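Side-chain contacts in beta-N-acetylhexosaminidase (Streptomyces plicatus, PDB 1JAK), which hydrolyses terminal N-acetylhexosamine residues from glycans as a family 20 glycoside hydrolase, probably by substrate-assisted catalysis: residues Gly118-Val123 against Arg182-Lys187; Asp174-Tyr179 against Lys234-Tyr239; Asn258-Leu261 against Glu266-Cys269. One frame throughout, in Å; residues are numbered along the deposited sequence.

Contact 1 of 3, residues Gly118-Val123 against Arg182-Lys187; sequences GLFHGV and RVARYK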
ATOM      1  N   GLY A 118      -2.826  16.248   4.046  1.00  8.43           N
ATOM      2  CA  GLY A 118      -4.200  16.552   3.688  1.00  8.74           C
ATOM      3  C   GLY A 118      -4.275  17.209   2.322  1.00  9.00           C
ATOM      4  O   GLY A 118      -5.148  16.887   1.510  1.00  9.22           O
ATOM      5  N   LEU A 119      -3.364  18.144   2.068  1.00  9.29           N
ATOM      6  CA  LEU A 119      -3.321  18.823   0.778  1.00  9.27           C
ATOM      7  C   LEU A 119      -3.046  17.781  -0.302  1.00  9.27           C
ATOM      8  O   LEU A 119      -3.645  17.806  -1.375  1.00  8.92           O
ATOM      9  CB  LEU A 119      -2.206  19.873   0.762  1.00 10.48           C
ATOM     10  CG  LEU A 119      -2.342  21.054   1.724  1.00 11.23           C
ATOM     11  CD1 LEU A 119      -1.145  21.976   1.567  1.00 11.71           C
ATOM     12  CD2 LEU A 119      -3.636  21.805   1.436  1.00 11.79           C
ATOM     13  N   PHE A 120      -2.127  16.867  -0.005  1.00  8.62           N
ATOM     14  CA  PHE A 120      -1.751  15.813  -0.941  1.00  8.92           C
ATOM     15  C   PHE A 120      -2.964  14.952  -1.290  1.00  9.03           C
ATOM     16  O   PHE A 120      -3.196  14.624  -2.454  1.00  8.59           O
ATOM     17  CB  PHE A 120      -0.649  14.948  -0.322  1.00  8.87           C
ATOM     18  CG  PHE A 120      -0.018  13.985  -1.285  1.00  8.56           C
ATOM     19  CD1 PHE A 120       0.950  14.415  -2.188  1.00  8.29           C
ATOM     20  CD2 PHE A 120      -0.387  12.642  -1.287  1.00  9.19           C
ATOM     21  CE1 PHE A 120       1.544  13.523  -3.075  1.00  8.23           C
ATOM     22  CE2 PHE A 120       0.201  11.739  -2.173  1.00  8.18           C
ATOM     23  CZ  PHE A 120       1.170  12.179  -3.068  1.00  7.19           C
ATOM     24  N   HIS A 121      -3.742  14.585  -0.279  1.00  8.92           N
ATOM     25  CA  HIS A 121      -4.933  13.780  -0.509  1.00  8.80           C
ATOM     26  C   HIS A 121      -5.950  14.575  -1.324  1.00  8.78           C
ATOM     27  O   HIS A 121      -6.649  14.016  -2.167  1.00  8.30           O
ATOM     28  CB  HIS A 121      -5.515  13.332   0.831  1.00  8.78           C
ATOM     29  CG  HIS A 121      -4.626  12.382   1.572  1.00 10.24           C
ATOM     30  ND1 HIS A 121      -4.655  12.245   2.943  1.00  8.78           N
ATOM     31  CD2 HIS A 121      -3.675  11.524   1.129  1.00 11.19           C
ATOM     32  CE1 HIS A 121      -3.757  11.349   3.314  1.00 10.25           C
ATOM     33  NE2 HIS A 121      -3.148  10.896   2.232  1.00 10.75           N
ATOM     34  N   GLY A 122      -6.021  15.882  -1.079  1.00  8.30           N
ATOM     35  CA  GLY A 122      -6.944  16.714  -1.836  1.00  8.66           C
ATOM     36  C   GLY A 122      -6.559  16.690  -3.306  1.00  8.32           C
ATOM     37  O   GLY A 122      -7.416  16.703  -4.193  1.00  8.31           O
ATOM     38  N   VAL A 123      -5.256  16.659  -3.562  1.00  8.04           N
ATOM     39  CA  VAL A 123      -4.745  16.610  -4.927  1.00  7.71           C
ATOM     40  C   VAL A 123      -5.170  15.306  -5.599  1.00  7.81           C
ATOM     41  O   VAL A 123      -5.531  15.299  -6.772  1.00  7.25           O
ATOM     42  CB  VAL A 123      -3.198  16.733  -4.948  1.00  7.96           C
ATOM     43  CG1 VAL A 123      -2.646  16.311  -6.308  1.00  8.15           C
ATOM     44  CG2 VAL A 123      -2.796  18.176  -4.656  1.00  8.87           C
ATOM     45  N   ARG A 182       1.222   4.325  -8.257  1.00  6.32           N
ATOM     46  CA  ARG A 182      -0.062   3.677  -8.499  1.00  7.00           C
ATOM     47  C   ARG A 182      -0.925   3.751  -7.241  1.00  7.40           C
ATOM     48  O   ARG A 182      -2.108   4.094  -7.308  1.00  7.80           O
ATOM     49  CB  ARG A 182       0.120   2.195  -8.859  1.00  8.11           C
ATOM     50  CG  ARG A 182       0.879   1.914 -10.151  1.00  7.87           C
ATOM     51  CD  ARG A 182       0.130   2.416 -11.382  1.00  8.79           C
ATOM     52  NE  ARG A 182       0.643   1.801 -12.604  1.00  8.94           N
ATOM     53  CZ  ARG A 182       1.174   2.467 -13.627  1.00  9.61           C
ATOM     54  NH1 ARG A 182       1.271   3.791 -13.592  1.00 10.87           N
ATOM     55  NH2 ARG A 182       1.597   1.805 -14.696  1.00  8.88           N
ATOM     56  N   VAL A 183      -0.332   3.432  -6.092  1.00  6.69           N
ATOM     57  CA  VAL A 183      -1.094   3.426  -4.844  1.00  8.77           C
ATOM     58  C   VAL A 183      -1.410   4.810  -4.291  1.00  8.80           C
ATOM     59  O   VAL A 183      -2.445   4.998  -3.650  1.00  9.48           O
ATOM     60  CB  VAL A 183      -0.385   2.585  -3.746  1.00 10.52           C
ATOM     61  CG1 VAL A 183      -0.029   1.209  -4.298  1.00 10.64           C
ATOM     62  CG2 VAL A 183       0.850   3.299  -3.232  1.00 12.75           C
ATOM     63  N   ALA A 184      -0.533   5.775  -4.549  1.00  7.56           N
ATOM     64  CA  ALA A 184      -0.738   7.138  -4.066  1.00  7.45           C
ATOM     65  C   ALA A 184      -2.056   7.722  -4.570  1.00  7.51           C
ATOM     66  O   ALA A 184      -2.658   8.575  -3.919  1.00  8.66           O
ATOM     67  CB  ALA A 184       0.427   8.024  -4.502  1.00  8.28           C
ATOM     68  N   ARG A 185      -2.508   7.254  -5.729  1.00  6.03           N
ATOM     69  CA  ARG A 185      -3.751   7.738  -6.321  1.00  6.06           C
ATOM     70  C   ARG A 185      -4.964   7.553  -5.427  1.00  7.40           C
ATOM     71  O   ARG A 185      -5.918   8.325  -5.502  1.00  7.39           O
ATOM     72  CB  ARG A 185      -4.048   7.002  -7.633  1.00  5.74           C
ATOM     73  CG  ARG A 185      -3.133   7.332  -8.797  1.00  5.49           C
ATOM     74  CD  ARG A 185      -3.370   6.348  -9.942  1.00  6.44           C
ATOM     75  NE  ARG A 185      -2.545   6.663 -11.106  1.00  7.89           N
ATOM     76  CZ  ARG A 185      -2.907   7.495 -12.078  1.00 10.29           C
ATOM     77  NH1 ARG A 185      -4.091   8.097 -12.041  1.00 10.96           N
ATOM     78  NH2 ARG A 185      -2.074   7.744 -13.082  1.00  8.67           N
ATOM     79  N   TYR A 186      -4.925   6.533  -4.578  1.00  6.88           N
ATOM     80  CA  TYR A 186      -6.077   6.215  -3.747  1.00  8.12           C
ATOM     81  C   TYR A 186      -5.967   6.481  -2.251  1.00  7.71           C
ATOM     82  O   TYR A 186      -6.689   5.893  -1.446  1.00  8.74           O
ATOM     83  CB  TYR A 186      -6.472   4.764  -4.037  1.00  8.20           C
ATOM     84  CG  TYR A 186      -6.585   4.539  -5.529  1.00  8.52           C
ATOM     85  CD1 TYR A 186      -7.585   5.170  -6.273  1.00  7.41           C
ATOM     86  CD2 TYR A 186      -5.618   3.810  -6.219  1.00  8.37           C
ATOM     87  CE1 TYR A 186      -7.611   5.090  -7.664  1.00  8.18           C
ATOM     88  CE2 TYR A 186      -5.634   3.724  -7.616  1.00  9.28           C
ATOM     89  CZ  TYR A 186      -6.632   4.372  -8.329  1.00  9.91           C
ATOM     90  OH  TYR A 186      -6.636   4.330  -9.708  1.00  9.72           O
ATOM     91  N   LYS A 187      -5.054   7.374  -1.893  1.00  8.43           N
ATOM     92  CA  LYS A 187      -4.868   7.792  -0.515  1.00  7.64           C
ATOM     93  C   LYS A 187      -4.343   6.752   0.473  1.00  7.70           C
ATOM     94  O   LYS A 187      -4.572   6.865   1.675  1.00  7.75           O
ATOM     95  CB  LYS A 187      -6.174   8.416   0.008  1.00  9.01           C
ATOM     96  CG  LYS A 187      -6.680   9.582  -0.859  1.00  8.59           C
ATOM     97  CD  LYS A 187      -7.892  10.271  -0.232  1.00  8.62           C
ATOM     98  CE  LYS A 187      -8.392  11.451  -1.074  1.00  8.74           C
ATOM     99  NZ  LYS A 187      -9.104  11.026  -2.318  1.00  9.13           N
TER
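H121, in the middle of helix 116-129, faces K187, where the chain leaves helix 173-184 through a type I turn from A184 to K187; their CA atoms, 6.0 Å apart, are the nearest between 118-123 and 182-187. K187 and H121 carry the larger share of the contact between them. The lysine CE lies 3.3 Å from the backbone O of H121 and 3.9 Å from CB of H121, while K187 CG approaches CD2 of the H121 imidazole obliquely at 4.1 Å. A bend at the last torsion (chi4 74°) turns NZ out of line with the extended chain, and NZ is hydrogen-bonded to T125 OG1, one turn further along the same helix as H121. A little apart, the edge of the F120 ring meets a methyl group, F120 CE2 to A184 CB at 4.4 Å. W474 serves both principal residues, edge-to-face with the H121 ring and cation-pi with K187, and H121 ND1 is bonded to the carbonyl of E98. This buried seam joins the family's domain 2 to the catalytic barrel domain: the lysine lends its methylenes to the packing, and the hydroxyl and the indole probably offset the cost of burying its charge.

Contact 2 of 3, residues Asp174-Tyr179 against Lys234-Tyr239; sequences DEVKRY and KEIVRY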
ATOM      1  N   ASP A 174      13.222   2.037  -9.398  1.00  7.90           N
ATOM      2  CA  ASP A 174      12.300   2.701 -10.312  1.00  7.80           C
ATOM      3  C   ASP A 174      10.967   1.981 -10.459  1.00  8.06           C
ATOM      4  O   ASP A 174       9.928   2.621 -10.616  1.00  8.11           O
ATOM      5  CB  ASP A 174      12.948   2.899 -11.684  1.00  9.27           C
ATOM      6  CG  ASP A 174      14.054   3.936 -11.657  1.00 13.30           C
ATOM      7  OD1 ASP A 174      14.034   4.800 -10.755  1.00 12.91           O
ATOM      8  OD2 ASP A 174      14.933   3.899 -12.543  1.00 13.20           O
ATOM      9  N   GLU A 175      10.987   0.652 -10.408  1.00  7.36           N
ATOM     10  CA  GLU A 175       9.746  -0.100 -10.526  1.00  7.89           C
ATOM     11  C   GLU A 175       8.935   0.051  -9.240  1.00  7.37           C
ATOM     12  O   GLU A 175       7.704   0.075  -9.272  1.00  7.56           O
ATOM     13  CB  GLU A 175      10.047  -1.570 -10.833  1.00  8.70           C
ATOM     14  CG  GLU A 175      10.778  -1.723 -12.158  1.00 13.54           C
ATOM     15  CD  GLU A 175      11.159  -3.149 -12.487  1.00 17.98           C
ATOM     16  OE1 GLU A 175      11.719  -3.842 -11.612  1.00 20.47           O
ATOM     17  OE2 GLU A 175      10.916  -3.571 -13.635  1.00 22.15           O
ATOM     18  N   VAL A 176       9.623   0.171  -8.108  1.00  6.41           N
ATOM     19  CA  VAL A 176       8.926   0.357  -6.842  1.00  7.19           C
ATOM     20  C   VAL A 176       8.337   1.768  -6.815  1.00  7.80           C
ATOM     21  O   VAL A 176       7.231   1.973  -6.317  1.00  7.74           O
ATOM     22  CB  VAL A 176       9.868   0.148  -5.637  1.00  6.74           C
ATOM     23  CG1 VAL A 176       9.158   0.516  -4.340  1.00  8.25           C
ATOM     24  CG2 VAL A 176      10.306  -1.310  -5.586  1.00  8.45           C
ATOM     25  N   LYS A 177       9.067   2.741  -7.361  1.00  6.71           N
ATOM     26  CA  LYS A 177       8.567   4.115  -7.411  1.00  5.93           C
ATOM     27  C   LYS A 177       7.299   4.139  -8.257  1.00  5.98           C
ATOM     28  O   LYS A 177       6.346   4.856  -7.949  1.00  6.64           O
ATOM     29  CB  LYS A 177       9.612   5.054  -8.021  1.00  5.84           C
ATOM     30  CG  LYS A 177      10.769   5.361  -7.097  1.00  6.35           C
ATOM     31  CD  LYS A 177      11.729   6.355  -7.736  1.00  6.38           C
ATOM     32  CE  LYS A 177      12.833   6.743  -6.762  1.00  7.22           C
ATOM     33  NZ  LYS A 177      13.803   7.701  -7.372  1.00  7.20           N
ATOM     34  N   ARG A 178       7.297   3.356  -9.330  1.00  6.40           N
ATOM     35  CA  ARG A 178       6.135   3.272 -10.201  1.00  6.47           C
ATOM     36  C   ARG A 178       4.940   2.720  -9.423  1.00  7.75           C
ATOM     37  O   ARG A 178       3.833   3.251  -9.519  1.00  6.72           O
ATOM     38  CB  ARG A 178       6.441   2.379 -11.412  1.00  7.51           C
ATOM     39  CG  ARG A 178       5.212   1.968 -12.216  1.00  8.37           C
ATOM     40  CD  ARG A 178       5.606   1.303 -13.529  1.00  8.10           C
ATOM     41  NE  ARG A 178       4.538   0.470 -14.078  1.00  9.53           N
ATOM     42  CZ  ARG A 178       4.520  -0.001 -15.323  1.00 11.14           C
ATOM     43  NH1 ARG A 178       5.514   0.285 -16.158  1.00 11.35           N
ATOM     44  NH2 ARG A 178       3.517  -0.769 -15.731  1.00 10.09           N
ATOM     45  N   TYR A 179       5.159   1.665  -8.640  1.00  7.00           N
ATOM     46  CA  TYR A 179       4.057   1.092  -7.873  1.00  6.42           C
ATOM     47  C   TYR A 179       3.598   2.079  -6.799  1.00  7.08           C
ATOM     48  O   TYR A 179       2.409   2.171  -6.492  1.00  7.76           O
ATOM     49  CB  TYR A 179       4.465  -0.238  -7.232  1.00  7.07           C
ATOM     50  CG  TYR A 179       3.268  -1.067  -6.827  1.00  6.82           C
ATOM     51  CD1 TYR A 179       2.417  -1.606  -7.793  1.00  8.25           C
ATOM     52  CD2 TYR A 179       2.948  -1.263  -5.485  1.00  7.31           C
ATOM     53  CE1 TYR A 179       1.270  -2.315  -7.433  1.00  8.76           C
ATOM     54  CE2 TYR A 179       1.800  -1.972  -5.112  1.00  7.22           C
ATOM     55  CZ  TYR A 179       0.969  -2.491  -6.094  1.00  8.27           C
ATOM     56  OH  TYR A 179      -0.173  -3.177  -5.744  1.00  7.97           O
ATOM     57  N   LYS A 234      17.066   3.847   1.138  1.00 10.02           N
ATOM     58  CA  LYS A 234      16.805   5.188   1.650  1.00 11.42           C
ATOM     59  C   LYS A 234      16.044   6.012   0.610  1.00 10.67           C
ATOM     60  O   LYS A 234      15.160   6.798   0.953  1.00 10.52           O
ATOM     61  CB  LYS A 234      18.119   5.898   1.995  1.00 13.20           C
ATOM     62  CG  LYS A 234      18.925   5.249   3.105  1.00 19.74           C
ATOM     63  CD  LYS A 234      20.213   6.027   3.345  1.00 23.18           C
ATOM     64  CE  LYS A 234      21.152   5.291   4.284  1.00 26.79           C
ATOM     65  NZ  LYS A 234      22.433   6.034   4.469  1.00 29.48           N
ATOM     66  N   GLU A 235      16.394   5.830  -0.661  1.00 10.22           N
ATOM     67  CA  GLU A 235      15.741   6.558  -1.748  1.00  9.34           C
ATOM     68  C   GLU A 235      14.284   6.124  -1.892  1.00  8.75           C
ATOM     69  O   GLU A 235      13.408   6.946  -2.165  1.00  7.62           O
ATOM     70  CB  GLU A 235      16.503   6.341  -3.060  1.00 10.13           C
ATOM     71  CG  GLU A 235      15.849   6.937  -4.308  1.00 10.50           C
ATOM     72  CD  GLU A 235      15.569   8.433  -4.211  1.00 11.65           C
ATOM     73  OE1 GLU A 235      16.149   9.117  -3.339  1.00 12.77           O
ATOM     74  OE2 GLU A 235      14.766   8.933  -5.028  1.00 13.29           O
ATOM     75  N   ILE A 236      14.020   4.833  -1.715  1.00  7.33           N
ATOM     76  CA  ILE A 236      12.645   4.346  -1.796  1.00  8.09           C
ATOM     77  C   ILE A 236      11.843   4.976  -0.657  1.00  8.22           C
ATOM     78  O   ILE A 236      10.715   5.430  -0.852  1.00  7.98           O
ATOM     79  CB  ILE A 236      12.581   2.801  -1.675  1.00  8.56           C
ATOM     80  CG1 ILE A 236      13.186   2.158  -2.928  1.00  9.94           C
ATOM     81  CG2 ILE A 236      11.133   2.351  -1.479  1.00  9.73           C
ATOM     82  CD1 ILE A 236      13.208   0.631  -2.901  1.00 10.96           C
ATOM     83  N   VAL A 237      12.430   5.010   0.536  1.00  8.19           N
ATOM     84  CA  VAL A 237      11.752   5.592   1.688  1.00  8.51           C
ATOM     85  C   VAL A 237      11.496   7.083   1.466  1.00  8.72           C
ATOM     86  O   VAL A 237      10.423   7.592   1.800  1.00  9.46           O
ATOM     87  CB  VAL A 237      12.581   5.399   2.981  1.00  9.39           C
ATOM     88  CG1 VAL A 237      11.950   6.166   4.130  1.00  8.88           C
ATOM     89  CG2 VAL A 237      12.657   3.919   3.327  1.00  8.47           C
ATOM     90  N   ARG A 238      12.473   7.779   0.895  1.00  9.06           N
ATOM     91  CA  ARG A 238      12.324   9.210   0.640  1.00  8.83           C
ATOM     92  C   ARG A 238      11.218   9.465  -0.379  1.00  7.59           C
ATOM     93  O   ARG A 238      10.377  10.346  -0.189  1.00  8.20           O
ATOM     94  CB  ARG A 238      13.631   9.806   0.111  1.00 10.65           C
ATOM     95  CG  ARG A 238      13.572  11.318  -0.094  1.00 12.55           C
ATOM     96  CD  ARG A 238      14.644  11.786  -1.067  1.00 14.79           C
ATOM     97  NE  ARG A 238      14.396  11.274  -2.414  1.00 15.32           N
ATOM     98  CZ  ARG A 238      13.393  11.668  -3.193  1.00 17.33           C
ATOM     99  NH1 ARG A 238      12.537  12.588  -2.768  1.00 17.48           N
ATOM    100  NH2 ARG A 238      13.235  11.131  -4.396  1.00 16.22           N
ATOM    101  N   TYR A 239      11.225   8.693  -1.463  1.00  7.81           N
ATOM    102  CA  TYR A 239      10.221   8.847  -2.509  1.00  8.04           C
ATOM    103  C   TYR A 239       8.839   8.540  -1.941  1.00  8.56           C
ATOM    104  O   TYR A 239       7.874   9.265  -2.196  1.00  8.25           O
ATOM    105  CB  TYR A 239      10.521   7.904  -3.677  1.00  7.73           C
ATOM    106  CG  TYR A 239       9.708   8.192  -4.921  1.00  8.24           C
ATOM    107  CD1 TYR A 239      10.054   9.240  -5.773  1.00  9.63           C
ATOM    108  CD2 TYR A 239       8.587   7.425  -5.241  1.00  8.35           C
ATOM    109  CE1 TYR A 239       9.305   9.519  -6.917  1.00  9.49           C
ATOM    110  CE2 TYR A 239       7.830   7.695  -6.382  1.00  9.29           C
ATOM    111  CZ  TYR A 239       8.199   8.745  -7.214  1.00 10.25           C
ATOM    112  OH  TYR A 239       7.470   9.019  -8.348  1.00 12.37           O
TER
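Two outer helices of the catalytic alpha/beta barrel, 173-184 and 230-242, pack side by side in the same direction here, their segment axes 10.2 Å apart and inclined by 18°. K177 spans the gap. With its chain fully extended beyond CG, it runs over one face of the Y239 ring, where K177 CG makes a CH-pi contact 3.7 Å from the centroid of the Y239 ring, offset toward the rim on the CD2 side. The ammonium then goes on past the ring to E235, and K177 NZ forms a salt bridge of 2.8 Å with E235 OE2, using the anti lone pair of that oxygen. E235 reaches this place because its chain bends at chi2 (56°) after leaving anti to the backbone N. Its carboxylate is also gripped side-on by R238 from the next turn of its own helix: R238 NE donates to E235 OE1 at 2.9 Å and R238 NH2 to E235 OE2 at 2.8 Å, both on the syn side and out of the carboxylate plane. OE2 thus accepts from two cations, and K177 NZ and R238 NH2 stand 4.6 Å apart; the shared carboxylate probably offsets their repulsion, and the two-point grip holds it against rotation. Deeper between the helices the contact turns apolar, with V176 CG1 against I236 CG2 at 3.9 Å and the two side chains crossing at about a right angle. Y228 packs on both of these residues, D181 of helix 173-184 receives the Y239 hydroxyl, and helix 455-462 flanks helix 173-184 through E175, R178 and Y179, in a layer outside the parallel strands.

Contact 3 of 3, residues Asn258-Leu261 against Glu266-Cys269; sequences NAAL and ELNC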
ATOM      1  N   ASN A 258      14.597 -19.071   3.740  1.00  6.57           N
ATOM      2  CA  ASN A 258      15.605 -19.793   2.973  1.00  7.09           C
ATOM      3  C   ASN A 258      16.729 -18.944   2.389  1.00  7.80           C
ATOM      4  O   ASN A 258      17.873 -19.388   2.348  1.00  7.85           O
ATOM      5  CB  ASN A 258      14.985 -20.605   1.837  1.00  6.68           C
ATOM      6  CG  ASN A 258      15.987 -21.569   1.221  1.00  8.65           C
ATOM      7  OD1 ASN A 258      16.327 -22.585   1.823  1.00 10.68           O
ATOM      8  ND2 ASN A 258      16.486 -21.236   0.033  1.00  8.12           N
ATOM      9  N   ALA A 259      16.424 -17.736   1.925  1.00  7.87           N
ATOM     10  CA  ALA A 259      17.473 -16.902   1.340  1.00  7.13           C
ATOM     11  C   ALA A 259      18.598 -16.671   2.346  1.00  7.67           C
ATOM     12  O   ALA A 259      19.775 -16.710   1.990  1.00  8.73           O
ATOM     13  CB  ALA A 259      16.901 -15.570   0.867  1.00  5.33           C
ATOM     14  N   ALA A 260      18.233 -16.441   3.602  1.00  7.35           N
ATOM     15  CA  ALA A 260      19.230 -16.227   4.648  1.00  8.51           C
ATOM     16  C   ALA A 260      19.935 -17.539   4.974  1.00  8.33           C
ATOM     17  O   ALA A 260      21.163 -17.586   5.092  1.00  9.11           O
ATOM     18  CB  ALA A 260      18.565 -15.669   5.904  1.00  8.48           C
ATOM     19  N   LEU A 261      19.150 -18.600   5.124  1.00  8.56           N
ATOM     20  CA  LEU A 261      19.688 -19.918   5.449  1.00  8.89           C
ATOM     21  C   LEU A 261      20.664 -20.417   4.394  1.00  9.44           C
ATOM     22  O   LEU A 261      21.661 -21.061   4.717  1.00  9.86           O
ATOM     23  CB  LEU A 261      18.550 -20.932   5.598  1.00  8.46           C
ATOM     24  CG  LEU A 261      17.573 -20.693   6.752  1.00  9.39           C
ATOM     25  CD1 LEU A 261      16.392 -21.640   6.623  1.00  9.20           C
ATOM     26  CD2 LEU A 261      18.289 -20.893   8.082  1.00 10.33           C
ATOM     27  N   GLU A 266      25.784 -21.857   9.076  1.00 12.16           N
ATOM     28  CA  GLU A 266      25.649 -21.863  10.533  1.00 13.66           C
ATOM     29  C   GLU A 266      24.244 -21.610  11.082  1.00 12.97           C
ATOM     30  O   GLU A 266      23.926 -22.026  12.200  1.00 13.22           O
ATOM     31  CB  GLU A 266      26.626 -20.854  11.143  1.00 16.30           C
ATOM     32  CG  GLU A 266      26.377 -19.421  10.720  1.00 20.96           C
ATOM     33  CD  GLU A 266      27.552 -18.515  11.017  1.00 25.08           C
ATOM     34  OE1 GLU A 266      27.872 -18.318  12.210  1.00 27.47           O
ATOM     35  OE2 GLU A 266      28.160 -18.004  10.052  1.00 25.39           O
ATOM     36  N   LEU A 267      23.401 -20.935  10.307  1.00 11.74           N
ATOM     37  CA  LEU A 267      22.042 -20.638  10.754  1.00 11.18           C
ATOM     38  C   LEU A 267      21.123 -21.851  10.682  1.00 10.85           C
ATOM     39  O   LEU A 267      20.035 -21.850  11.257  1.00 11.53           O
ATOM     40  CB  LEU A 267      21.441 -19.519   9.900  1.00  9.10           C
ATOM     41  CG  LEU A 267      22.149 -18.169   9.922  1.00 11.03           C
ATOM     42  CD1 LEU A 267      21.467 -17.228   8.939  1.00  9.73           C
ATOM     43  CD2 LEU A 267      22.116 -17.601  11.329  1.00 11.47           C
ATOM     44  N   ASN A 268      21.566 -22.882   9.975  1.00 10.76           N
ATOM     45  CA  ASN A 268      20.764 -24.087   9.791  1.00 10.77           C
ATOM     46  C   ASN A 268      20.913 -25.098  10.914  1.00 11.66           C
ATOM     47  O   ASN A 268      22.004 -25.309  11.434  1.00 12.42           O
ATOM     48  CB  ASN A 268      21.131 -24.720   8.454  1.00 10.82           C
ATOM     49  CG  ASN A 268      20.854 -23.792   7.290  1.00 10.10           C
ATOM     50  OD1 ASN A 268      19.730 -23.723   6.797  1.00 11.26           O
ATOM     51  ND2 ASN A 268      21.875 -23.053   6.862  1.00 11.04           N
ATOM     52  N   CYS A 269      19.803 -25.728  11.283  1.00 12.01           N
ATOM     53  CA  CYS A 269      19.829 -26.704  12.361  1.00 12.67           C
ATOM     54  C   CYS A 269      20.856 -27.815  12.139  1.00 13.55           C
ATOM     55  O   CYS A 269      21.457 -28.301  13.096  1.00 13.65           O
ATOM     56  CB  CYS A 269      18.444 -27.312  12.556  1.00 12.95           C
ATOM     57  SG  CYS A 269      17.237 -26.290  13.469  1.00 14.61           S
TER
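The carboxamide of N268 is the flat group that meets helix 258-263, and it does so through both of its polar atoms at L261. N268 ND2 donates to the backbone O of L261 over 2.9 Å, nearly straight at 174°, the acceptor lying in the amide plane; seen from the carbonyl, the donor is tilted 29° out of its plane. N268 OD1 rests against the leucine side chain, 3.3 Å from CB and 3.4 Å from CD2 of L261, so that this oxygen sits beside hydrocarbon. P274, from a loop, also packs on N268. The amide is placed there by CG lying anti to the carbonyl carbon of its own residue (chi1 -61°). ND2 has a second acceptor in the O of A265, so the one amide nitrogen joins the carbonyl of a helical residue to the short connection that follows. The contact is a local return of the chain: helix 258-263 ends, a 3-10 segment that includes E266 and L267 follows, and the chain folds back on the helix it has just left. Were N268 replaced by an alanine, the L261 carbonyl would probably be left without this donor and a gap would open beside the leucine side chain. L267 completes the packing, its CB lying 3.9 Å from L261 CD2 and its CD1 4.5 Å from A260 CB. F297 of helix 292-307 packs on both A260 and L267, and the disulfide from C269 to C288 ties the loop down just beyond N268.

How the contacts relate
Contacts 1 and 2 share helix 173-184, one at its C-terminal end and the other nearer its start, with centres 16 Å apart. Contact 1 is wholly buried between two domains, and its single lysine finds partners outside the two segments. Contact 2 is only partly buried, joins two barrel helices, and can afford an ionic network along its outer side above an apolar interior. Contact 3 lies about 41 Å from contact 1 and 29 Å from contact 2, centre to centre, on the opposite side of the chain's centre from contact 1. Though also buried, it is local in sequence and relies on an uncharged amide with leucine packing.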